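Local coordinates for protein alpha-fucosidase (PDB 2EAB) that probably hydrolyses alpha-1,2-L-fucosidic bonds as a family 95 glycoside hydrolase, this chain being the catalytic portion of a longer, probably membrane-anchored protein, at residues G55-V63 against R71-L79; L240-D251 against A273-Y284. All blocks are in the same frame, centred on the assembly; numbering follows the deposited sequence.

Contact 1 (G55-V63 against R71-L79); sequences GNGKIGGTV and RVTFNEETL. With CA (calcium ion), chain C.
G60 and N75, then T62 and T73, are the hydrogen-bonded pairs of an antiparallel hairpin; G60 N reaches N75 O at 2.9 Å. E77 N donates to K58 O at 2.8 Å. A water beside T62 donates to T73 O, accepts from N75 ND2 and bonds T62 OG1; N75 also has S402, and T62 W47, as partner.

On the face of F74 and E76, I59 CG2 lies 3.5 Å from E76 CG and 3.8 Å from F74 CZ. On that face too a CB on G61 would collide with V72 CG1.

E76 bends at chi2 (-89°), and its OE2 takes two bonds from T78: OG1 arrives on the syn lone pair, while N comes from above the carboxylate plane. Cut back to an alanine, this side chain would probably leave both T78 donors without this acceptor and I59 CG2 without the CG it packs on.

Metal binding closes the turn end. E77 OE2 binds calcium at 2.7 Å, alongside the carbonyls of S386 and L393, while OE1 accepts from Q392 N. G57, also of the site, holds its O 3.3 Å from E77 OE2, a closeness of two acceptors that the cation probably helps to offset.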
loop_
_atom_site.group_PDB
_atom_site.type_symbol
_atom_site.label_atom_id
_atom_site.label_comp_id
_atom_site.label_asym_id
_atom_site.label_seq_id
_atom_site.Cartn_x
_atom_site.Cartn_y
_atom_site.Cartn_z
ATOM N N GLY A 55 -0.557 6.380 -14.618
ATOM C CA GLY A 55 0.760 6.839 -14.214
ATOM C C GLY A 55 1.851 5.874 -14.607
ATOM O O GLY A 55 1.573 4.758 -15.074
ATOM N N ASN A 56 3.094 6.309 -14.426
ATOM C CA ASN A 56 4.257 5.461 -14.672
ATOM C C ASN A 56 5.073 5.212 -13.402
ATOM O O ASN A 56 6.251 4.869 -13.471
ATOM C CB ASN A 56 5.139 6.045 -15.788
ATOM C CG ASN A 56 5.844 7.330 -15.379
ATOM O OD1 ASN A 56 5.678 7.824 -14.265
ATOM N ND2 ASN A 56 6.648 7.873 -16.286
ATOM N N GLY A 57 4.433 5.388 -12.248
ATOM C CA GLY A 57 5.098 5.279 -10.950
ATOM C C GLY A 57 5.718 6.580 -10.475
ATOM O O GLY A 57 6.109 6.691 -9.305
ATOM N N LYS A 58 5.818 7.556 -11.380
ATOM C CA LYS A 58 6.506 8.814 -11.093
ATOM C C LYS A 58 5.633 10.019 -11.427
ATOM O O LYS A 58 5.335 10.826 -10.550
ATOM C CB LYS A 58 7.855 8.869 -11.805
ATOM C CG LYS A 58 8.802 7.765 -11.349
ATOM C CD LYS A 58 10.137 7.837 -12.034
ATOM C CE LYS A 58 10.112 7.140 -13.378
ATOM N NZ LYS A 58 11.417 7.319 -14.054
ATOM N N ILE A 59 5.218 10.139 -12.685
ATOM C CA ILE A 59 4.200 11.113 -13.061
ATOM C C ILE A 59 2.851 10.426 -13.212
ATOM O O ILE A 59 2.772 9.242 -13.561
ATOM C CB ILE A 59 4.559 11.920 -14.342
ATOM C CG1 ILE A 59 4.871 10.994 -15.527
ATOM C CG2 ILE A 59 5.701 12.895 -14.050
ATOM C CD1 ILE A 59 5.135 11.730 -16.834
ATOM N N GLY A 60 1.794 11.178 -12.930
ATOM C CA GLY A 60 0.447 10.662 -13.022
ATOM C C GLY A 60 -0.514 11.693 -13.561
ATOM O O GLY A 60 -0.307 12.903 -13.413
ATOM N N GLY A 61 -1.572 11.197 -14.190
ATOM C CA GLY A 61 -2.682 12.028 -14.610
ATOM C C GLY A 61 -3.995 11.467 -14.115
ATOM O O GLY A 61 -4.112 10.268 -13.851
ATOM N N THR A 62 -4.978 12.348 -13.979
ATOM C CA THR A 62 -6.359 11.960 -13.731
ATOM C C THR A 62 -7.230 12.695 -14.745
ATOM O O THR A 62 -7.294 13.929 -14.752
ATOM C CB THR A 62 -6.811 12.223 -12.271
ATOM O OG1 THR A 62 -6.047 13.295 -11.702
ATOM C CG2 THR A 62 -6.636 10.964 -11.414
ATOM N N VAL A 63 -7.862 11.915 -15.619
ATOM C CA VAL A 63 -8.535 12.426 -16.811
ATOM C C VAL A 63 -9.993 12.752 -16.528
ATOM O O VAL A 63 -10.732 11.921 -15.996
ATOM C CB VAL A 63 -8.463 11.394 -17.961
ATOM C CG1 VAL A 63 -9.148 11.921 -19.221
ATOM C CG2 VAL A 63 -7.020 11.037 -18.249
ATOM N N ARG A 71 -9.368 18.513 -19.288
ATOM C CA ARG A 71 -8.517 18.659 -18.121
ATOM C C ARG A 71 -7.916 17.311 -17.748
ATOM O O ARG A 71 -8.627 16.303 -17.666
ATOM C CB ARG A 71 -9.339 19.207 -16.954
ATOM C CG ARG A 71 -8.548 19.486 -15.690
ATOM C CD ARG A 71 -9.460 20.020 -14.611
ATOM N NE ARG A 71 -8.744 20.186 -13.347
ATOM C CZ ARG A 71 -9.284 20.641 -12.219
ATOM N NH1 ARG A 71 -10.567 20.985 -12.163
ATOM N NH2 ARG A 71 -8.532 20.751 -11.131
ATOM N N VAL A 72 -6.601 17.309 -17.542
ATOM C CA VAL A 72 -5.899 16.181 -16.942
ATOM C C VAL A 72 -5.155 16.710 -15.723
ATOM O O VAL A 72 -4.184 17.453 -15.849
ATOM C CB VAL A 72 -4.911 15.514 -17.926
ATOM C CG1 VAL A 72 -4.209 14.329 -17.266
ATOM C CG2 VAL A 72 -5.628 15.082 -19.201
ATOM N N THR A 73 -5.637 16.348 -14.542
ATOM C CA THR A 73 -4.988 16.753 -13.303
ATOM C C THR A 73 -3.640 16.035 -13.217
ATOM O O THR A 73 -3.552 14.839 -13.514
ATOM C CB THR A 73 -5.915 16.477 -12.110
ATOM O OG1 THR A 73 -7.104 17.268 -12.257
ATOM C CG2 THR A 73 -5.245 16.815 -10.787
ATOM N N PHE A 74 -2.597 16.769 -12.843
ATOM C CA PHE A 74 -1.223 16.303 -13.010
ATOM C C PHE A 74 -0.465 16.202 -11.694
ATOM O O PHE A 74 -0.579 17.085 -10.834
ATOM C CB PHE A 74 -0.476 17.230 -13.979
ATOM C CG PHE A 74 0.884 16.729 -14.368
ATOM C CD1 PHE A 74 1.034 15.810 -15.400
ATOM C CD2 PHE A 74 2.017 17.159 -13.686
ATOM C CE1 PHE A 74 2.293 15.337 -15.756
ATOM C CE2 PHE A 74 3.279 16.686 -14.033
ATOM C CZ PHE A 74 3.415 15.770 -15.072
ATOM N N ASN A 75 0.319 15.128 -11.568
ATOM C CA ASN A 75 1.148 14.869 -10.395
ATOM C C ASN A 75 2.538 14.394 -10.774
ATOM O O ASN A 75 2.728 13.713 -11.791
ATOM C CB ASN A 75 0.533 13.759 -9.538
ATOM C CG ASN A 75 -0.627 14.233 -8.695
ATOM O OD1 ASN A 75 -0.439 14.869 -7.651
ATOM N ND2 ASN A 75 -1.826 13.904 -9.119
ATOM N N GLU A 76 3.503 14.724 -9.924
ATOM C CA GLU A 76 4.792 14.034 -9.906
ATOM C C GLU A 76 5.096 13.658 -8.452
ATOM O O GLU A 76 4.935 14.479 -7.536
ATOM C CB GLU A 76 5.904 14.893 -10.516
ATOM C CG GLU A 76 7.107 14.092 -11.040
ATOM C CD GLU A 76 8.196 13.834 -10.009
ATOM O OE1 GLU A 76 9.142 13.071 -10.336
ATOM O OE2 GLU A 76 8.119 14.396 -8.892
ATOM N N GLU A 77 5.561 12.425 -8.261
ATOM C CA GLU A 77 5.656 11.789 -6.939
ATOM C C GLU A 77 6.534 12.519 -5.923
ATOM O O GLU A 77 6.361 12.323 -4.721
ATOM C CB GLU A 77 6.155 10.347 -7.081
ATOM C CG GLU A 77 7.544 10.274 -7.709
ATOM C CD GLU A 77 8.255 8.947 -7.560
ATOM O OE1 GLU A 77 9.295 8.801 -8.239
ATOM O OE2 GLU A 77 7.812 8.075 -6.778
ATOM N N THR A 78 7.487 13.319 -6.395
ATOM C CA THR A 78 8.432 13.965 -5.484
ATOM C C THR A 78 8.104 15.416 -5.147
ATOM O O THR A 78 8.902 16.077 -4.478
ATOM C CB THR A 78 9.902 13.885 -5.985
ATOM O OG1 THR A 78 10.073 14.701 -7.153
ATOM C CG2 THR A 78 10.303 12.447 -6.302
ATOM N N LEU A 79 6.944 15.912 -5.583
ATOM C CA LEU A 79 6.582 17.304 -5.306
ATOM C C LEU A 79 6.050 17.411 -3.884
ATOM O O LEU A 79 4.845 17.372 -3.631
ATOM C CB LEU A 79 5.596 17.859 -6.338
ATOM C CG LEU A 79 5.530 19.394 -6.344
ATOM C CD1 LEU A 79 6.794 20.004 -6.955
ATOM C CD2 LEU A 79 4.307 19.880 -7.082
HETATM CA CA CA C . 5.582 6.640 -6.427
HETATM O O HOH W 1 -3.277 13.043 -11.351
#

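Contact 2 (L240-D251 against A273-Y284); sequences LLYNSQIKVVLD and AVTLYIAAATDY
L241 N donates to D283 OD1 over 2.8 Å, meeting the oxygen from above the carboxylate plane, 45° out of it. D283 CG sits between its own backbone N and carbonyl carbon (chi1 68°), which folds the carboxylate back to the strand end; D283 N returns a longer bond of 3.3 Å to L241 O. L240 CD1 slides past the same OD1 to pack on Y284 CB, and T282 OG1, which also has T78 as partner, accepts from Y284 N in an ST turn.

From there the two strands run antiparallel with paired backbone bonds, straightest in the middle, where K247 N meets Y277 O at 172°. At the far end D251 N still reaches A273 O, and the D251 carboxylate pairs with R194.

Side chains on one face pack in a row: I246 lies alongside I278, CG1 to CG1 at 3.8 Å, and sends CG2 to L276 CG. L276 CD1 in turn touches V248 CG1, and L250 CD2 rests 3.6 Å from V274 CG1. On the other face, V249 CG2 meets the edge of the Y277 ring, 3.9 Å from CE2 and in its plane.

Strands 190-197 and 228-235 flank this pair within a large antiparallel sheet. Helix 297-314 packs against the face carrying N243, Q245, K247 and A281, while strand 69-76 lies over the opposite face.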
loop_
_atom_site.group_PDB
_atom_site.type_symbol
_atom_site.label_atom_id
_atom_site.label_comp_id
_atom_site.label_asym_id
_atom_site.label_seq_id
_atom_site.Cartn_x
_atom_site.Cartn_y
_atom_site.Cartn_z
ATOM N N LEU A 240 12.611 23.478 -3.249
ATOM C CA LEU A 240 12.617 22.359 -4.202
ATOM C C LEU A 240 12.374 22.874 -5.619
ATOM O O LEU A 240 11.423 23.613 -5.855
ATOM C CB LEU A 240 11.544 21.331 -3.838
ATOM C CG LEU A 240 11.588 20.008 -4.608
ATOM C CD1 LEU A 240 12.733 19.135 -4.117
ATOM C CD2 LEU A 240 10.270 19.270 -4.469
ATOM N N LEU A 241 13.241 22.493 -6.551
ATOM C CA LEU A 241 13.107 22.917 -7.944
ATOM C C LEU A 241 12.122 22.030 -8.670
ATOM O O LEU A 241 12.105 20.821 -8.462
ATOM C CB LEU A 241 14.451 22.862 -8.671
ATOM C CG LEU A 241 15.606 23.665 -8.074
ATOM C CD1 LEU A 241 16.893 23.378 -8.826
ATOM C CD2 LEU A 241 15.299 25.155 -8.089
ATOM N N TYR A 242 11.300 22.634 -9.520
ATOM C CA TYR A 242 10.371 21.869 -10.343
ATOM C C TYR A 242 10.365 22.379 -11.780
ATOM O O TYR A 242 10.597 23.565 -12.035
ATOM C CB TYR A 242 8.958 21.857 -9.745
ATOM C CG TYR A 242 8.290 23.213 -9.636
ATOM C CD1 TYR A 242 7.548 23.735 -10.697
ATOM C CD2 TYR A 242 8.383 23.962 -8.464
ATOM C CE1 TYR A 242 6.926 24.981 -10.598
ATOM C CE2 TYR A 242 7.764 25.203 -8.356
ATOM C CZ TYR A 242 7.040 25.705 -9.421
ATOM O OH TYR A 242 6.439 26.935 -9.290
ATOM N N ASN A 243 10.092 21.469 -12.709
ATOM C CA ASN A 243 10.130 21.759 -14.132
ATOM C C ASN A 243 9.213 20.778 -14.849
ATOM O O ASN A 243 9.334 19.561 -14.672
ATOM C CB ASN A 243 11.574 21.639 -14.646
ATOM C CG ASN A 243 11.737 22.082 -16.096
ATOM O OD1 ASN A 243 11.201 21.463 -17.012
ATOM N ND2 ASN A 243 12.510 23.144 -16.306
ATOM N N SER A 244 8.283 21.309 -15.635
ATOM C CA SER A 244 7.467 20.480 -16.509
ATOM C C SER A 244 7.474 21.050 -17.920
ATOM O O SER A 244 7.564 22.271 -18.113
ATOM C CB SER A 244 6.038 20.356 -15.984
ATOM O OG SER A 244 5.330 21.579 -16.100
ATOM N N GLN A 245 7.393 20.157 -18.902
ATOM C CA GLN A 245 7.430 20.545 -20.309
ATOM C C GLN A 245 6.440 19.748 -21.128
ATOM O O GLN A 245 6.261 18.546 -20.903
ATOM C CB GLN A 245 8.839 20.379 -20.880
ATOM C CG GLN A 245 9.843 21.344 -20.271
ATOM C CD GLN A 245 11.255 21.145 -20.755
ATOM O OE1 GLN A 245 11.502 20.890 -21.936
ATOM N NE2 GLN A 245 12.204 21.282 -19.837
ATOM N N ILE A 246 5.792 20.438 -22.066
ATOM C CA ILE A 246 4.900 19.816 -23.035
ATOM C C ILE A 246 5.429 20.125 -24.428
ATOM O O ILE A 246 5.512 21.290 -24.830
ATOM C CB ILE A 246 3.434 20.314 -22.918
ATOM C CG1 ILE A 246 2.899 20.106 -21.492
ATOM C CG2 ILE A 246 2.554 19.637 -23.984
ATOM C CD1 ILE A 246 1.432 20.470 -21.292
ATOM N N LYS A 247 5.807 19.070 -25.140
ATOM C CA LYS A 247 6.268 19.174 -26.519
ATOM C C LYS A 247 5.129 18.747 -27.439
ATOM O O LYS A 247 4.621 17.629 -27.332
ATOM C CB LYS A 247 7.501 18.289 -26.720
ATOM C CG LYS A 247 8.132 18.368 -28.102
ATOM C CD LYS A 247 9.295 17.400 -28.208
ATOM C CE LYS A 247 10.008 17.513 -29.549
ATOM N NZ LYS A 247 10.710 18.814 -29.721
ATOM N N VAL A 248 4.733 19.647 -28.340
ATOM C CA VAL A 248 3.597 19.418 -29.230
ATOM C C VAL A 248 4.095 19.037 -30.624
ATOM O O VAL A 248 4.784 19.824 -31.283
ATOM C CB VAL A 248 2.680 20.668 -29.306
ATOM C CG1 VAL A 248 1.471 20.399 -30.183
ATOM C CG2 VAL A 248 2.232 21.091 -27.912
ATOM N N VAL A 249 3.753 17.827 -31.061
ATOM C CA VAL A 249 4.211 17.312 -32.353
ATOM C C VAL A 249 3.034 17.099 -33.309
ATOM O O VAL A 249 2.198 16.217 -33.098
ATOM C CB VAL A 249 5.034 16.001 -32.198
ATOM C CG1 VAL A 249 5.624 15.564 -33.538
ATOM C CG2 VAL A 249 6.146 16.178 -31.169
ATOM N N LEU A 250 2.981 17.919 -34.356
ATOM C CA LEU A 250 1.943 17.818 -35.383
ATOM C C LEU A 250 2.238 16.660 -36.327
ATOM O O LEU A 250 3.376 16.493 -36.767
ATOM C CB LEU A 250 1.863 19.111 -36.202
ATOM C CG LEU A 250 1.641 20.467 -35.528
ATOM C CD1 LEU A 250 1.904 21.586 -36.525
ATOM C CD2 LEU A 250 0.240 20.586 -34.959
ATOM N N ASP A 251 1.212 15.870 -36.640
ATOM C CA ASP A 251 1.326 14.817 -37.651
ATOM C C ASP A 251 1.675 15.407 -39.011
ATOM O O ASP A 251 1.042 16.367 -39.454
ATOM C CB ASP A 251 0.024 14.025 -37.765
ATOM C CG ASP A 251 -0.030 12.840 -36.824
ATOM O OD1 ASP A 251 0.654 12.858 -35.778
ATOM O OD2 ASP A 251 -0.770 11.884 -37.134
ATOM N N ALA A 273 -4.247 15.539 -36.415
ATOM C CA ALA A 273 -3.759 14.683 -35.336
ATOM C C ALA A 273 -2.466 15.236 -34.752
ATOM O O ALA A 273 -1.598 15.724 -35.481
ATOM C CB ALA A 273 -3.553 13.264 -35.830
ATOM N N VAL A 274 -2.351 15.160 -33.428
ATOM C CA VAL A 274 -1.162 15.632 -32.718
ATOM C C VAL A 274 -0.783 14.668 -31.593
ATOM O O VAL A 274 -1.642 13.987 -31.029
ATOM C CB VAL A 274 -1.345 17.066 -32.124
ATOM C CG1 VAL A 274 -1.657 18.090 -33.209
ATOM C CG2 VAL A 274 -2.423 17.091 -31.056
ATOM N N THR A 275 0.508 14.618 -31.282
ATOM C CA THR A 275 0.989 13.914 -30.097
ATOM C C THR A 275 1.667 14.913 -29.173
ATOM O O THR A 275 2.537 15.677 -29.597
ATOM C CB THR A 275 1.974 12.779 -30.449
ATOM O OG1 THR A 275 1.394 11.935 -31.449
ATOM C CG2 THR A 275 2.308 11.936 -29.210
ATOM N N LEU A 276 1.238 14.913 -27.914
ATOM C CA LEU A 276 1.874 15.700 -26.870
ATOM C C LEU A 276 2.763 14.788 -26.043
ATOM O O LEU A 276 2.338 13.708 -25.633
ATOM C CB LEU A 276 0.826 16.346 -25.965
ATOM C CG LEU A 276 0.237 17.710 -26.343
ATOM C CD1 LEU A 276 -0.304 17.772 -27.770
ATOM C CD2 LEU A 276 -0.840 18.097 -25.343
ATOM N N TYR A 277 3.998 15.222 -25.826
ATOM C CA TYR A 277 4.910 14.547 -24.914
ATOM C C TYR A 277 5.109 15.436 -23.699
ATOM O O TYR A 277 5.518 16.595 -23.821
ATOM C CB TYR A 277 6.240 14.244 -25.600
ATOM C CG TYR A 277 6.103 13.271 -26.746
ATOM C CD1 TYR A 277 6.038 11.894 -26.513
ATOM C CD2 TYR A 277 6.015 13.724 -28.061
ATOM C CE1 TYR A 277 5.901 10.992 -27.563
ATOM C CE2 TYR A 277 5.878 12.828 -29.118
ATOM C CZ TYR A 277 5.826 11.467 -28.860
ATOM O OH TYR A 277 5.686 10.579 -29.900
ATOM N N ILE A 278 4.795 14.883 -22.532
ATOM C CA ILE A 278 4.786 15.637 -21.285
ATOM C C ILE A 278 5.743 14.982 -20.299
ATOM O O ILE A 278 5.647 13.780 -20.030
ATOM C CB ILE A 278 3.365 15.696 -20.674
ATOM C CG1 ILE A 278 2.373 16.320 -21.669
ATOM C CG2 ILE A 278 3.377 16.474 -19.362
ATOM C CD1 ILE A 278 1.073 15.549 -21.809
ATOM N N ALA A 279 6.672 15.772 -19.769
ATOM C CA ALA A 279 7.588 15.281 -18.745
ATOM C C ALA A 279 7.677 16.279 -17.605
ATOM O O ALA A 279 7.394 17.467 -17.782
ATOM C CB ALA A 279 8.961 15.017 -19.332
ATOM N N ALA A 280 8.070 15.794 -16.430
ATOM C CA ALA A 280 8.237 16.648 -15.265
ATOM C C ALA A 280 9.251 16.036 -14.322
ATOM O O ALA A 280 9.431 14.812 -14.294
ATOM C CB ALA A 280 6.913 16.854 -14.557
ATOM N N ALA A 281 9.910 16.889 -13.547
ATOM C CA ALA A 281 10.872 16.448 -12.548
ATOM C C ALA A 281 11.113 17.531 -11.523
ATOM O O ALA A 281 10.844 18.718 -11.762
ATOM C CB ALA A 281 12.190 16.074 -13.195
ATOM N N THR A 282 11.635 17.100 -10.379
ATOM C CA THR A 282 12.177 17.992 -9.373
ATOM C C THR A 282 13.628 17.598 -9.127
ATOM O O THR A 282 14.108 16.591 -9.667
ATOM C CB THR A 282 11.425 17.893 -8.025
ATOM O OG1 THR A 282 11.804 16.685 -7.354
ATOM C CG2 THR A 282 9.912 17.933 -8.210
ATOM N N ASP A 283 14.309 18.382 -8.295
ATOM C CA ASP A 283 15.639 18.021 -7.812
ATOM C C ASP A 283 15.610 17.260 -6.478
ATOM O O ASP A 283 16.614 17.213 -5.772
ATOM C CB ASP A 283 16.557 19.257 -7.735
ATOM C CG ASP A 283 16.140 20.249 -6.660
ATOM O OD1 ASP A 283 14.948 20.292 -6.297
ATOM O OD2 ASP A 283 17.018 21.007 -6.191
ATOM N N TYR A 284 14.463 16.667 -6.133
ATOM C CA TYR A 284 14.386 15.787 -4.967
ATOM C C TYR A 284 15.375 14.631 -5.098
ATOM O O TYR A 284 15.593 14.121 -6.194
ATOM C CB TYR A 284 12.974 15.205 -4.809
ATOM C CG TYR A 284 12.893 14.177 -3.702
ATOM C CD1 TYR A 284 12.734 14.578 -2.379
ATOM C CD2 TYR A 284 13.012 12.810 -3.970
ATOM C CE1 TYR A 284 12.696 13.654 -1.343
ATOM C CE2 TYR A 284 12.971 11.871 -2.942
ATOM C CZ TYR A 284 12.809 12.298 -1.636
ATOM O OH TYR A 284 12.772 11.359 -0.622
#

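Contacts 1 and 2 belong to two antiparallel sheets that face each other in the N-terminal beta domain, their centres 12 Å apart, a sandwich consistent with the mutarotase-like clan. F74 of contact 1 bridges the layers, with CE2 3.7 Å from A280 CB. At the turn end the join becomes polar: T78 OG1 and T282 OG1 lie 2.6 Å apart, a probable hydrogen bond, and T78 CB packs on Y284 CB at 3.5 Å. Calcium is bound directly by contact 1. Contact 2 stands behind, the Y284 side chain about 10 Å from the ion yet about 4 Å from that of L393, whose carbonyl helps bind the metal.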